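Local atomic coordinates of 5-formaminoimidazole-4-carboxamide-1-(beta)-D-ribofuranosyl 5'-monophosphate synthetase (Methanocaldococcus jannaschii, PDB entry 2R7L), a protein that catalyses the ATP- and formate-dependent formylation of AICAR to FAICAR, a folate-independent step of de novo purine biosynthesis. Residues E144-I149 with A196-Y201; Y166-S171 with P251-T256. All blocks are in the same frame, centred on the assembly; numbering follows the deposited sequence.

Contact 1 of 2, residues E144-I149 with A196-Y201. With ATP (adenosine-5'-triphosphate), chain E.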
ATOM      1  N   GLU A 144     -13.949 -33.350 -41.882  1.00 49.94           N
ATOM      2  CA  GLU A 144     -15.249 -34.026 -41.839  1.00 55.12           C
ATOM      3  C   GLU A 144     -15.144 -35.511 -41.491  1.00 49.20           C
ATOM      4  O   GLU A 144     -15.985 -36.041 -40.763  1.00 50.75           O
ATOM      5  CB  GLU A 144     -16.010 -33.834 -43.156  1.00 65.11           C
ATOM      6  CG  GLU A 144     -16.085 -32.386 -43.637  1.00 76.47           C
ATOM      7  CD  GLU A 144     -16.681 -31.441 -42.601  1.00 84.30           C
ATOM      8  OE1 GLU A 144     -16.119 -30.339 -42.406  1.00 85.68           O
ATOM      9  OE2 GLU A 144     -17.707 -31.801 -41.982  1.00 86.72           O
ATOM     10  N   SER A 145     -14.110 -36.179 -41.999  1.00 41.80           N
ATOM     11  CA  SER A 145     -13.912 -37.599 -41.705  1.00 43.89           C
ATOM     12  C   SER A 145     -12.441 -37.998 -41.714  1.00 34.44           C
ATOM     13  O   SER A 145     -11.607 -37.293 -42.279  1.00 39.28           O
ATOM     14  CB  SER A 145     -14.703 -38.469 -42.690  1.00 47.74           C
ATOM     15  OG  SER A 145     -14.360 -38.162 -44.030  1.00 49.77           O
ATOM     16  N   PRO A 146     -12.117 -39.130 -41.070  1.00 35.21           N
ATOM     17  CA  PRO A 146     -10.765 -39.680 -41.054  1.00 35.63           C
ATOM     18  C   PRO A 146     -10.120 -39.766 -42.441  1.00 41.14           C
ATOM     19  O   PRO A 146      -8.896 -39.744 -42.553  1.00 41.02           O
ATOM     20  CB  PRO A 146     -10.965 -41.079 -40.476  1.00 37.88           C
ATOM     21  CG  PRO A 146     -12.177 -40.962 -39.626  1.00 37.86           C
ATOM     22  CD  PRO A 146     -13.059 -39.943 -40.279  1.00 34.11           C
ATOM     23  N   GLU A 147     -10.935 -39.844 -43.490  1.00 46.29           N
ATOM     24  CA  GLU A 147     -10.415 -39.943 -44.856  1.00 48.17           C
ATOM     25  C   GLU A 147      -9.893 -38.613 -45.404  1.00 47.69           C
ATOM     26  O   GLU A 147      -9.211 -38.582 -46.429  1.00 47.64           O
ATOM     27  CB  GLU A 147     -11.468 -40.545 -45.803  1.00 52.32           C
ATOM     28  CG  GLU A 147     -11.572 -42.072 -45.734  1.00 49.90           C
ATOM     29  CD  GLU A 147     -12.044 -42.573 -44.373  1.00 58.00           C
ATOM     30  OE1 GLU A 147     -12.930 -41.928 -43.772  1.00 64.66           O
ATOM     31  OE2 GLU A 147     -11.534 -43.615 -43.902  1.00 57.35           O
ATOM     32  N   ASP A 148     -10.200 -37.516 -44.718  1.00 47.51           N
ATOM     33  CA  ASP A 148      -9.797 -36.194 -45.186  1.00 40.23           C
ATOM     34  C   ASP A 148      -8.441 -35.746 -44.627  1.00 43.07           C
ATOM     35  O   ASP A 148      -7.920 -34.698 -45.018  1.00 41.43           O
ATOM     36  CB  ASP A 148     -10.880 -35.164 -44.865  1.00 46.23           C
ATOM     37  CG  ASP A 148     -12.128 -35.344 -45.712  1.00 53.00           C
ATOM     38  OD1 ASP A 148     -12.017 -35.277 -46.958  1.00 51.82           O
ATOM     39  OD2 ASP A 148     -13.221 -35.543 -45.133  1.00 48.61           O
ATOM     40  N   ILE A 149      -7.873 -36.551 -43.728  1.00 39.72           N
ATOM     41  CA  ILE A 149      -6.606 -36.224 -43.075  1.00 39.06           C
ATOM     42  C   ILE A 149      -5.484 -36.103 -44.100  1.00 47.09           C
ATOM     43  O   ILE A 149      -5.196 -37.052 -44.827  1.00 55.64           O
ATOM     44  CB  ILE A 149      -6.193 -37.300 -42.044  1.00 34.98           C
ATOM     45  CG1 ILE A 149      -7.053 -37.251 -40.784  1.00 36.20           C
ATOM     46  CG2 ILE A 149      -4.751 -37.094 -41.629  1.00 32.66           C
ATOM     47  CD1 ILE A 149      -8.483 -36.885 -41.006  1.00 42.76           C
ATOM     48  N   ALA A 196     -16.383 -38.447 -33.485  1.00 91.89           N
ATOM     49  CA  ALA A 196     -15.071 -37.847 -33.286  1.00 82.48           C
ATOM     50  C   ALA A 196     -14.965 -36.495 -33.977  1.00 78.68           C
ATOM     51  O   ALA A 196     -15.436 -36.325 -35.103  1.00 81.46           O
ATOM     52  CB  ALA A 196     -13.988 -38.780 -33.797  1.00 80.63           C
ATOM     53  N   HIS A 197     -14.353 -35.534 -33.294  1.00 70.16           N
ATOM     54  CA  HIS A 197     -14.064 -34.242 -33.896  1.00 62.62           C
ATOM     55  C   HIS A 197     -12.584 -34.165 -34.263  1.00 56.05           C
ATOM     56  O   HIS A 197     -11.711 -34.263 -33.401  1.00 56.15           O
ATOM     57  CB  HIS A 197     -14.452 -33.097 -32.956  1.00 69.79           C
ATOM     58  CG  HIS A 197     -14.117 -31.738 -33.490  1.00 71.62           C
ATOM     59  ND1 HIS A 197     -14.912 -31.080 -34.406  1.00 76.38           N
ATOM     60  CD2 HIS A 197     -13.072 -30.914 -33.242  1.00 72.45           C
ATOM     61  CE1 HIS A 197     -14.372 -29.910 -34.696  1.00 76.10           C
ATOM     62  NE2 HIS A 197     -13.254 -29.784 -34.003  1.00 72.95           N
ATOM     63  N   ILE A 198     -12.316 -33.987 -35.551  1.00 47.41           N
ATOM     64  CA  ILE A 198     -10.958 -33.998 -36.073  1.00 43.52           C
ATOM     65  C   ILE A 198     -10.592 -32.610 -36.546  1.00 41.45           C
ATOM     66  O   ILE A 198     -11.290 -32.040 -37.387  1.00 35.76           O
ATOM     67  CB  ILE A 198     -10.835 -34.964 -37.281  1.00 46.77           C
ATOM     68  CG1 ILE A 198     -11.416 -36.339 -36.934  1.00 44.96           C
ATOM     69  CG2 ILE A 198      -9.385 -35.068 -37.756  1.00 39.14           C
ATOM     70  CD1 ILE A 198     -11.529 -37.280 -38.120  1.00 46.12           C
ATOM     71  N   GLU A 199      -9.503 -32.058 -36.015  1.00 35.44           N
ATOM     72  CA  GLU A 199      -9.043 -30.751 -36.479  1.00 33.52           C
ATOM     73  C   GLU A 199      -7.533 -30.667 -36.608  1.00 30.35           C
ATOM     74  O   GLU A 199      -6.788 -31.439 -36.005  1.00 33.47           O
ATOM     75  CB  GLU A 199      -9.556 -29.618 -35.570  1.00 36.84           C
ATOM     76  CG  GLU A 199      -9.131 -29.740 -34.106  1.00 39.88           C
ATOM     77  CD  GLU A 199      -9.532 -28.530 -33.267  1.00 44.41           C
ATOM     78  OE1 GLU A 199     -10.557 -27.887 -33.582  1.00 48.66           O
ATOM     79  OE2 GLU A 199      -8.821 -28.221 -32.286  1.00 47.00           O
ATOM     80  N   GLU A 200      -7.098 -29.702 -37.401  1.00 30.25           N
ATOM     81  CA  GLU A 200      -5.692 -29.419 -37.582  1.00 34.86           C
ATOM     82  C   GLU A 200      -4.958 -29.320 -36.245  1.00 34.96           C
ATOM     83  O   GLU A 200      -5.367 -28.578 -35.355  1.00 36.78           O
ATOM     84  CB  GLU A 200      -5.551 -28.106 -38.347  1.00 29.04           C
ATOM     85  CG  GLU A 200      -4.142 -27.573 -38.418  1.00 35.90           C
ATOM     86  CD  GLU A 200      -4.084 -26.215 -39.067  1.00 36.13           C
ATOM     87  OE1 GLU A 200      -5.157 -25.592 -39.246  1.00 40.19           O
ATOM     88  OE2 GLU A 200      -2.968 -25.775 -39.408  1.00 48.12           O
ATOM     89  N   TYR A 201      -3.881 -30.081 -36.096  1.00 37.27           N
ATOM     90  CA  TYR A 201      -3.014 -29.915 -34.944  1.00 28.01           C
ATOM     91  C   TYR A 201      -2.210 -28.641 -35.183  1.00 39.40           C
ATOM     92  O   TYR A 201      -1.410 -28.579 -36.122  1.00 29.50           O
ATOM     93  CB  TYR A 201      -2.083 -31.119 -34.770  1.00 29.08           C
ATOM     94  CG  TYR A 201      -1.370 -31.119 -33.438  1.00 29.90           C
ATOM     95  CD1 TYR A 201      -1.831 -31.898 -32.386  1.00 30.42           C
ATOM     96  CD2 TYR A 201      -0.250 -30.319 -33.223  1.00 28.72           C
ATOM     97  CE1 TYR A 201      -1.192 -31.897 -31.156  1.00 31.23           C
ATOM     98  CE2 TYR A 201       0.403 -30.309 -31.994  1.00 26.24           C
ATOM     99  CZ  TYR A 201      -0.080 -31.097 -30.965  1.00 34.89           C
ATOM    100  OH  TYR A 201       0.550 -31.100 -29.743  1.00 32.33           O
TER
HETATM  101  PG  ATP E 400      -9.961 -27.360 -20.783  1.00 56.33           P
HETATM  102  O1G ATP E 400     -11.197 -26.781 -20.131  1.00 53.25           O
HETATM  103  O2G ATP E 400      -9.000 -26.323 -21.329  1.00 46.99           O
HETATM  104  O3G ATP E 400      -9.299 -28.444 -19.966  1.00 56.65           O
HETATM  105  PB  ATP E 400     -11.084 -27.387 -23.404  1.00 47.22           P
HETATM  106  O1B ATP E 400     -11.206 -25.910 -23.120  1.00 49.54           O
HETATM  107  O2B ATP E 400     -12.305 -28.129 -23.900  1.00 50.83           O
HETATM  108  O3B ATP E 400     -10.537 -28.146 -22.083  1.00 49.13           O
HETATM  109  PA  ATP E 400      -9.679 -28.788 -25.489  1.00 40.04           P
HETATM  110  O1A ATP E 400     -10.173 -28.384 -26.854  1.00 36.87           O
HETATM  111  O2A ATP E 400     -10.138 -30.054 -24.817  1.00 40.82           O
HETATM  112  O3A ATP E 400      -9.890 -27.532 -24.485  1.00 46.35           O
HETATM  113  O5' ATP E 400      -8.081 -28.841 -25.577  1.00 38.31           O
HETATM  114  C5' ATP E 400      -7.350 -29.542 -24.585  1.00 38.81           C
HETATM  115  C4' ATP E 400      -5.873 -29.408 -24.917  1.00 39.60           C
HETATM  116  O4' ATP E 400      -5.571 -30.094 -26.137  1.00 36.02           O
HETATM  117  C3' ATP E 400      -5.452 -27.968 -25.151  1.00 39.04           C
HETATM  118  O3' ATP E 400      -5.104 -27.305 -23.931  1.00 46.13           O
HETATM  119  C2' ATP E 400      -4.268 -28.114 -26.086  1.00 39.09           C
HETATM  120  O2' ATP E 400      -3.073 -28.347 -25.342  1.00 36.32           O
HETATM  121  C1' ATP E 400      -4.594 -29.368 -26.889  1.00 31.08           C
HETATM  122  N9  ATP E 400      -5.216 -28.940 -28.156  1.00 32.87           N
HETATM  123  C8  ATP E 400      -6.530 -28.698 -28.326  1.00 29.06           C
HETATM  124  N7  ATP E 400      -6.789 -28.308 -29.597  1.00 31.25           N
HETATM  125  C5  ATP E 400      -5.623 -28.315 -30.270  1.00 31.49           C
HETATM  126  C6  ATP E 400      -5.194 -28.021 -31.655  1.00 30.22           C
HETATM  127  N6  ATP E 400      -6.084 -27.627 -32.599  1.00 30.68           N
HETATM  128  N1  ATP E 400      -3.881 -28.141 -31.934  1.00 33.53           N
HETATM  129  C2  ATP E 400      -2.983 -28.526 -31.000  1.00 30.45           C
HETATM  130  N3  ATP E 400      -3.306 -28.817 -29.730  1.00 28.55           N
HETATM  131  C4  ATP E 400      -4.585 -28.719 -29.309  1.00 29.35           C
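Ile198 reaches from strand 197-200 into the turn 144-149 and touches it with both of its branches. Its CD1 meets the start of the turn, 3.5 Å from Pro146 N and 3.8 Å from Pro146 CD, while CG2 lies 3.8 Å from Ile149 CD1. The long branch of Ile198 is extended (chi2 171°), which carries CD1 up to the proline ring; the two side chains cross at about a right angle, as do those of Ile198 and Ile149. No hydrogen bond links the segments, and the contact is purely apolar. The turn holds its own shape: Asp148 N bonds to Ser145 O, and Ser145 OG to Asp148 OD2 at 3.1 Å, from above the carboxylate plane.

Further along the strand lies the adenine end of the ATP site. The N6 amino group of ATP is gripped twice, by Glu199 OE2 at 2.8 Å and by Glu200 O at 3.0 Å. Glu199 OE2 also forms a salt bridge with Lys156, which itself hydrogen-bonds the ATP. The C2 edge of the adenine points onto one face of the Tyr201 ring, the base tilted against it, with ATP C2 3.6 Å above the Tyr201 ring plane over its centre. A serine in place of Tyr201 would probably leave this edge of the adenine without its aromatic cover and the base freer to shift.

Strand 197-200 runs antiparallel between strands 142-143 and 153-156, and Phe175 of helix 172-184 touches both Pro146 and Ile198, so turn, sheet and helix meet around these residues.

Contact 2 of 2, residues Y166-S171 with P251-T256. With AMZ (aminoimidazole 4-carboxamide ribonucleotide), chain F; ATP (adenosine-5'-triphosphate), chain E.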
ATOM      1  N   TYR A 166      -8.213 -38.173 -26.084  1.00 59.62           N
ATOM      2  CA  TYR A 166      -7.644 -37.526 -27.264  1.00 50.45           C
ATOM      3  C   TYR A 166      -6.520 -38.344 -27.901  1.00 43.99           C
ATOM      4  O   TYR A 166      -5.896 -39.182 -27.246  1.00 37.42           O
ATOM      5  CB  TYR A 166      -7.104 -36.141 -26.884  1.00 56.40           C
ATOM      6  CG  TYR A 166      -8.162 -35.114 -26.521  1.00 56.03           C
ATOM      7  CD1 TYR A 166      -9.391 -35.502 -25.991  1.00 62.16           C
ATOM      8  CD2 TYR A 166      -7.923 -33.756 -26.687  1.00 57.72           C
ATOM      9  CE1 TYR A 166     -10.359 -34.566 -25.657  1.00 61.75           C
ATOM     10  CE2 TYR A 166      -8.883 -32.809 -26.353  1.00 57.67           C
ATOM     11  CZ  TYR A 166     -10.099 -33.221 -25.837  1.00 59.98           C
ATOM     12  OH  TYR A 166     -11.060 -32.290 -25.503  1.00 53.98           O
ATOM     13  N   PHE A 167      -6.271 -38.103 -29.184  1.00 36.43           N
ATOM     14  CA  PHE A 167      -5.074 -38.645 -29.832  1.00 32.05           C
ATOM     15  C   PHE A 167      -4.664 -37.844 -31.055  1.00 31.05           C
ATOM     16  O   PHE A 167      -5.446 -37.048 -31.589  1.00 33.35           O
ATOM     17  CB  PHE A 167      -5.195 -40.157 -30.140  1.00 38.96           C
ATOM     18  CG  PHE A 167      -6.203 -40.502 -31.213  1.00 40.23           C
ATOM     19  CD1 PHE A 167      -7.437 -41.040 -30.873  1.00 40.06           C
ATOM     20  CD2 PHE A 167      -5.901 -40.321 -32.562  1.00 37.57           C
ATOM     21  CE1 PHE A 167      -8.358 -41.374 -31.856  1.00 42.32           C
ATOM     22  CE2 PHE A 167      -6.819 -40.650 -33.551  1.00 38.32           C
ATOM     23  CZ  PHE A 167      -8.050 -41.176 -33.197  1.00 37.25           C
ATOM     24  N   ILE A 168      -3.419 -38.048 -31.471  1.00 32.41           N
ATOM     25  CA  ILE A 168      -2.843 -37.362 -32.623  1.00 34.37           C
ATOM     26  C   ILE A 168      -2.696 -38.347 -33.782  1.00 36.38           C
ATOM     27  O   ILE A 168      -2.304 -39.498 -33.580  1.00 29.23           O
ATOM     28  CB  ILE A 168      -1.444 -36.800 -32.281  1.00 33.36           C
ATOM     29  CG1 ILE A 168      -1.542 -35.801 -31.121  1.00 37.77           C
ATOM     30  CG2 ILE A 168      -0.784 -36.177 -33.519  1.00 27.97           C
ATOM     31  CD1 ILE A 168      -0.214 -35.452 -30.498  1.00 41.89           C
ATOM     32  N   ALA A 169      -3.009 -37.895 -34.992  1.00 36.77           N
ATOM     33  CA  ALA A 169      -2.882 -38.740 -36.168  1.00 37.32           C
ATOM     34  C   ALA A 169      -2.268 -37.962 -37.315  1.00 34.84           C
ATOM     35  O   ALA A 169      -2.502 -36.764 -37.454  1.00 36.68           O
ATOM     36  CB  ALA A 169      -4.244 -39.304 -36.567  1.00 41.05           C
ATOM     37  N   SER A 170      -1.478 -38.640 -38.142  1.00 38.50           N
ATOM     38  CA  SER A 170      -0.908 -38.005 -39.329  1.00 44.36           C
ATOM     39  C   SER A 170      -1.378 -38.641 -40.644  1.00 42.69           C
ATOM     40  O   SER A 170      -0.945 -38.235 -41.724  1.00 41.19           O
ATOM     41  CB  SER A 170       0.621 -37.964 -39.255  1.00 50.84           C
ATOM     42  OG  SER A 170       1.065 -36.956 -38.354  1.00 57.01           O
ATOM     43  N   SER A 171      -2.277 -39.617 -40.545  1.00 37.74           N
ATOM     44  CA  SER A 171      -2.885 -40.238 -41.723  1.00 39.64           C
ATOM     45  C   SER A 171      -4.202 -40.906 -41.363  1.00 42.06           C
ATOM     46  O   SER A 171      -4.502 -41.127 -40.186  1.00 42.79           O
ATOM     47  CB  SER A 171      -1.948 -41.279 -42.343  1.00 38.39           C
ATOM     48  OG  SER A 171      -1.693 -42.340 -41.433  1.00 37.51           O
ATOM     49  N   PRO A 251      -0.904 -40.139 -24.946  1.00 36.50           N
ATOM     50  CA  PRO A 251      -1.079 -38.833 -24.321  1.00 39.94           C
ATOM     51  C   PRO A 251      -2.511 -38.600 -23.859  1.00 42.82           C
ATOM     52  O   PRO A 251      -3.463 -39.070 -24.488  1.00 39.57           O
ATOM     53  CB  PRO A 251      -0.731 -37.850 -25.445  1.00 39.87           C
ATOM     54  CG  PRO A 251      -1.000 -38.608 -26.708  1.00 43.19           C
ATOM     55  CD  PRO A 251      -0.629 -40.031 -26.391  1.00 37.97           C
ATOM     56  N   SER A 252      -2.649 -37.891 -22.750  1.00 40.07           N
ATOM     57  CA  SER A 252      -3.932 -37.350 -22.343  1.00 35.97           C
ATOM     58  C   SER A 252      -3.743 -35.872 -22.031  1.00 36.10           C
ATOM     59  O   SER A 252      -2.619 -35.417 -21.812  1.00 33.22           O
ATOM     60  CB  SER A 252      -4.482 -38.099 -21.135  1.00 33.53           C
ATOM     61  OG  SER A 252      -3.467 -38.304 -20.177  1.00 36.35           O
ATOM     62  N   TYR A 253      -4.842 -35.129 -22.021  1.00 34.03           N
ATOM     63  CA  TYR A 253      -4.784 -33.674 -21.914  1.00 35.55           C
ATOM     64  C   TYR A 253      -5.701 -33.162 -20.803  1.00 28.52           C
ATOM     65  O   TYR A 253      -6.464 -32.220 -20.994  1.00 31.76           O
ATOM     66  CB  TYR A 253      -5.135 -33.047 -23.267  1.00 34.67           C
ATOM     67  CG  TYR A 253      -4.145 -33.408 -24.357  1.00 37.15           C
ATOM     68  CD1 TYR A 253      -3.179 -32.497 -24.771  1.00 31.82           C
ATOM     69  CD2 TYR A 253      -4.163 -34.667 -24.958  1.00 36.28           C
ATOM     70  CE1 TYR A 253      -2.267 -32.821 -25.758  1.00 32.58           C
ATOM     71  CE2 TYR A 253      -3.243 -35.004 -25.948  1.00 26.03           C
ATOM     72  CZ  TYR A 253      -2.302 -34.075 -26.342  1.00 34.76           C
ATOM     73  OH  TYR A 253      -1.387 -34.392 -27.318  1.00 33.79           O
ATOM     74  N   VAL A 254      -5.616 -33.798 -19.640  1.00 28.30           N
ATOM     75  CA  VAL A 254      -6.422 -33.417 -18.490  1.00 30.74           C
ATOM     76  C   VAL A 254      -5.856 -32.161 -17.815  1.00 33.65           C
ATOM     77  O   VAL A 254      -4.709 -32.167 -17.354  1.00 32.26           O
ATOM     78  CB  VAL A 254      -6.446 -34.551 -17.452  1.00 35.18           C
ATOM     79  CG1 VAL A 254      -7.332 -34.173 -16.269  1.00 35.92           C
ATOM     80  CG2 VAL A 254      -6.921 -35.850 -18.091  1.00 42.12           C
ATOM     81  N   ILE A 255      -6.651 -31.091 -17.751  1.00 35.00           N
ATOM     82  CA  ILE A 255      -6.191 -29.851 -17.114  1.00 32.82           C
ATOM     83  C   ILE A 255      -5.855 -30.079 -15.649  1.00 31.31           C
ATOM     84  O   ILE A 255      -6.690 -30.561 -14.876  1.00 28.92           O
ATOM     85  CB  ILE A 255      -7.202 -28.675 -17.248  1.00 37.92           C
ATOM     86  CG1 ILE A 255      -6.533 -27.357 -16.856  1.00 37.14           C
ATOM     87  CG2 ILE A 255      -8.450 -28.906 -16.394  1.00 39.11           C
ATOM     88  CD1 ILE A 255      -5.354 -26.987 -17.742  1.00 34.42           C
ATOM     89  N   THR A 256      -4.623 -29.747 -15.267  1.00 26.41           N
ATOM     90  CA  THR A 256      -4.216 -29.899 -13.875  1.00 26.46           C
ATOM     91  C   THR A 256      -3.758 -28.593 -13.216  1.00 26.34           C
ATOM     92  O   THR A 256      -3.630 -28.524 -11.995  1.00 27.55           O
ATOM     93  CB  THR A 256      -3.113 -30.963 -13.696  1.00 24.94           C
ATOM     94  OG1 THR A 256      -1.877 -30.494 -14.253  1.00 27.30           O
ATOM     95  CG2 THR A 256      -3.520 -32.263 -14.358  1.00 22.36           C
TER
HETATM   96  O5  AMZ F 401      -7.254 -24.408 -14.266  1.00 35.53           O
HETATM   97  C6  AMZ F 401      -7.906 -24.483 -15.310  1.00 33.97           C
HETATM   98  N2  AMZ F 401      -7.495 -24.020 -16.487  1.00 26.89           N
HETATM   99  C3A AMZ F 401      -9.272 -25.149 -15.323  1.00 27.91           C
HETATM  100  C7A AMZ F 401     -10.061 -25.412 -16.429  1.00 31.41           C
HETATM  101  N3  AMZ F 401      -9.792 -25.130 -17.705  1.00 25.65           N
HETATM  102  N1  AMZ F 401      -9.905 -25.601 -14.247  1.00 32.69           N
HETATM  103  C5  AMZ F 401     -11.065 -26.126 -14.667  1.00 26.94           C
HETATM  104  N   AMZ F 401     -11.156 -26.010 -15.996  1.00 35.75           N
HETATM  105  C1  AMZ F 401     -12.293 -26.458 -16.837  1.00 40.42           C
HETATM  106  C2  AMZ F 401     -12.160 -27.913 -17.289  1.00 42.31           C
HETATM  107  C3  AMZ F 401     -13.078 -28.664 -16.343  1.00 45.06           C
HETATM  108  O2  AMZ F 401     -13.702 -29.738 -17.045  1.00 52.16           O
HETATM  109  O1  AMZ F 401     -12.659 -28.000 -18.629  1.00 50.91           O
HETATM  110  O   AMZ F 401     -13.434 -26.379 -15.967  1.00 38.43           O
HETATM  111  C   AMZ F 401     -14.143 -27.622 -16.013  1.00 48.29           C
HETATM  112  C4  AMZ F 401     -14.747 -27.837 -14.611  1.00 41.52           C
HETATM  113  O3  AMZ F 401     -13.717 -27.831 -13.628  1.00 32.80           O
HETATM  114  P   AMZ F 401     -13.740 -28.902 -12.464  1.00 35.93           P
HETATM  115  OP1 AMZ F 401     -14.883 -28.773 -11.522  1.00 38.70           O
HETATM  116  O4  AMZ F 401     -13.746 -30.354 -13.152  1.00 41.19           O
HETATM  117  OP2 AMZ F 401     -12.328 -28.782 -11.677  1.00 34.79           O
HETATM  118  PG  ATP E 400      -9.961 -27.360 -20.783  1.00 56.33           P
HETATM  119  O1G ATP E 400     -11.197 -26.781 -20.131  1.00 53.25           O
HETATM  120  O2G ATP E 400      -9.000 -26.323 -21.329  1.00 46.99           O
HETATM  121  O3G ATP E 400      -9.299 -28.444 -19.966  1.00 56.65           O
HETATM  122  PB  ATP E 400     -11.084 -27.387 -23.404  1.00 47.22           P
HETATM  123  O1B ATP E 400     -11.206 -25.910 -23.120  1.00 49.54           O
HETATM  124  O2B ATP E 400     -12.305 -28.129 -23.900  1.00 50.83           O
HETATM  125  O3B ATP E 400     -10.537 -28.146 -22.083  1.00 49.13           O
HETATM  126  PA  ATP E 400      -9.679 -28.788 -25.489  1.00 40.04           P
HETATM  127  O1A ATP E 400     -10.173 -28.384 -26.854  1.00 36.87           O
HETATM  128  O2A ATP E 400     -10.138 -30.054 -24.817  1.00 40.82           O
HETATM  129  O3A ATP E 400      -9.890 -27.532 -24.485  1.00 46.35           O
HETATM  130  O5' ATP E 400      -8.081 -28.841 -25.577  1.00 38.31           O
HETATM  131  C5' ATP E 400      -7.350 -29.542 -24.585  1.00 38.81           C
HETATM  132  C4' ATP E 400      -5.873 -29.408 -24.917  1.00 39.60           C
HETATM  133  O4' ATP E 400      -5.571 -30.094 -26.137  1.00 36.02           O
HETATM  134  C3' ATP E 400      -5.452 -27.968 -25.151  1.00 39.04           C
HETATM  135  O3' ATP E 400      -5.104 -27.305 -23.931  1.00 46.13           O
HETATM  136  C2' ATP E 400      -4.268 -28.114 -26.086  1.00 39.09           C
HETATM  137  O2' ATP E 400      -3.073 -28.347 -25.342  1.00 36.32           O
HETATM  138  C1' ATP E 400      -4.594 -29.368 -26.889  1.00 31.08           C
HETATM  139  N9  ATP E 400      -5.216 -28.940 -28.156  1.00 32.87           N
HETATM  140  C8  ATP E 400      -6.530 -28.698 -28.326  1.00 29.06           C
HETATM  141  N7  ATP E 400      -6.789 -28.308 -29.597  1.00 31.25           N
HETATM  142  C5  ATP E 400      -5.623 -28.315 -30.270  1.00 31.49           C
HETATM  143  C6  ATP E 400      -5.194 -28.021 -31.655  1.00 30.22           C
HETATM  144  N6  ATP E 400      -6.084 -27.627 -32.599  1.00 30.68           N
HETATM  145  N1  ATP E 400      -3.881 -28.141 -31.934  1.00 33.53           N
HETATM  146  C2  ATP E 400      -2.983 -28.526 -31.000  1.00 30.45           C
HETATM  147  N3  ATP E 400      -3.306 -28.817 -29.730  1.00 28.55           N
HETATM  148  C4  ATP E 400      -4.585 -28.719 -29.309  1.00 29.35           C
HETATM  149  O   HOH W   1      -4.432 -40.872 -26.370  1.00 43.96           O
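The backbones of 166-171 and 251-256 come together near Tyr166 and Ser252, whose CA atoms are 6.2 Å apart, and no direct hydrogen bond joins them. A water donates to Pro251 O at 2.8 Å and also lies by Tyr166 O, so close that this second leg is doubtful. Beside it the side chains close in: Tyr166 CB rests 3.8 Å from Tyr253 CD2, and the two rings, their planes 30° apart, are slid so far past each other that they barely overlap. Ile168 crosses Tyr253 at about a right angle, with its CD1 3.6 Å from the phenolic OH.

In the ATP-grasp fold the nucleotide is held between two antiparallel sheets, and strand 167-169 faces strand 253-263, the outermost strands, within this chain, of the two sheets. Tyr166, with CG anti to its carbonyl carbon (chi1 -69°), presents its OH to the alpha-phosphate and donates to ATP O2A at 2.5 Å, the oxygen lying at the ring edge. Tyr253 turns its CD1 to the ribose, 3.7 Å from ATP O4'. Farther along the strand, Ile255 flanks the junction of the two bound substrates: its CB is 3.4 Å from ATP O3G and its CG1 3.5 Å from AMZ N2. Arg238 of the second subunit packs on Tyr253 and hydrogen-bonds the ATP, while Ile255 O accepts a hydrogen bond from Arg264 NH1 of the third subunit.

How the contacts relate
Contacts 1 and 2 lie with their centres about 14 Å apart on the same side of the chain's centre, within the ATP-grasp part of the chain. Their segments alternate along the chain: 144-149, 166-171, 196-201, then 251-256. Three of the four belong to or border the antiparallel sheet of strands 142-143, 197-200, 153-156 and 167-169; 251-256 enters the five-stranded sheet. Ile149 packs on the Ser170-Ser171 backbone, and Tyr201 on Ile168, joining the two contacts directly. Both reach the same ATP, contact 1 at its adenine and contact 2 at its ribose and phosphates, extending to AICAR, so together they span the nucleotide from base to gamma-phosphate.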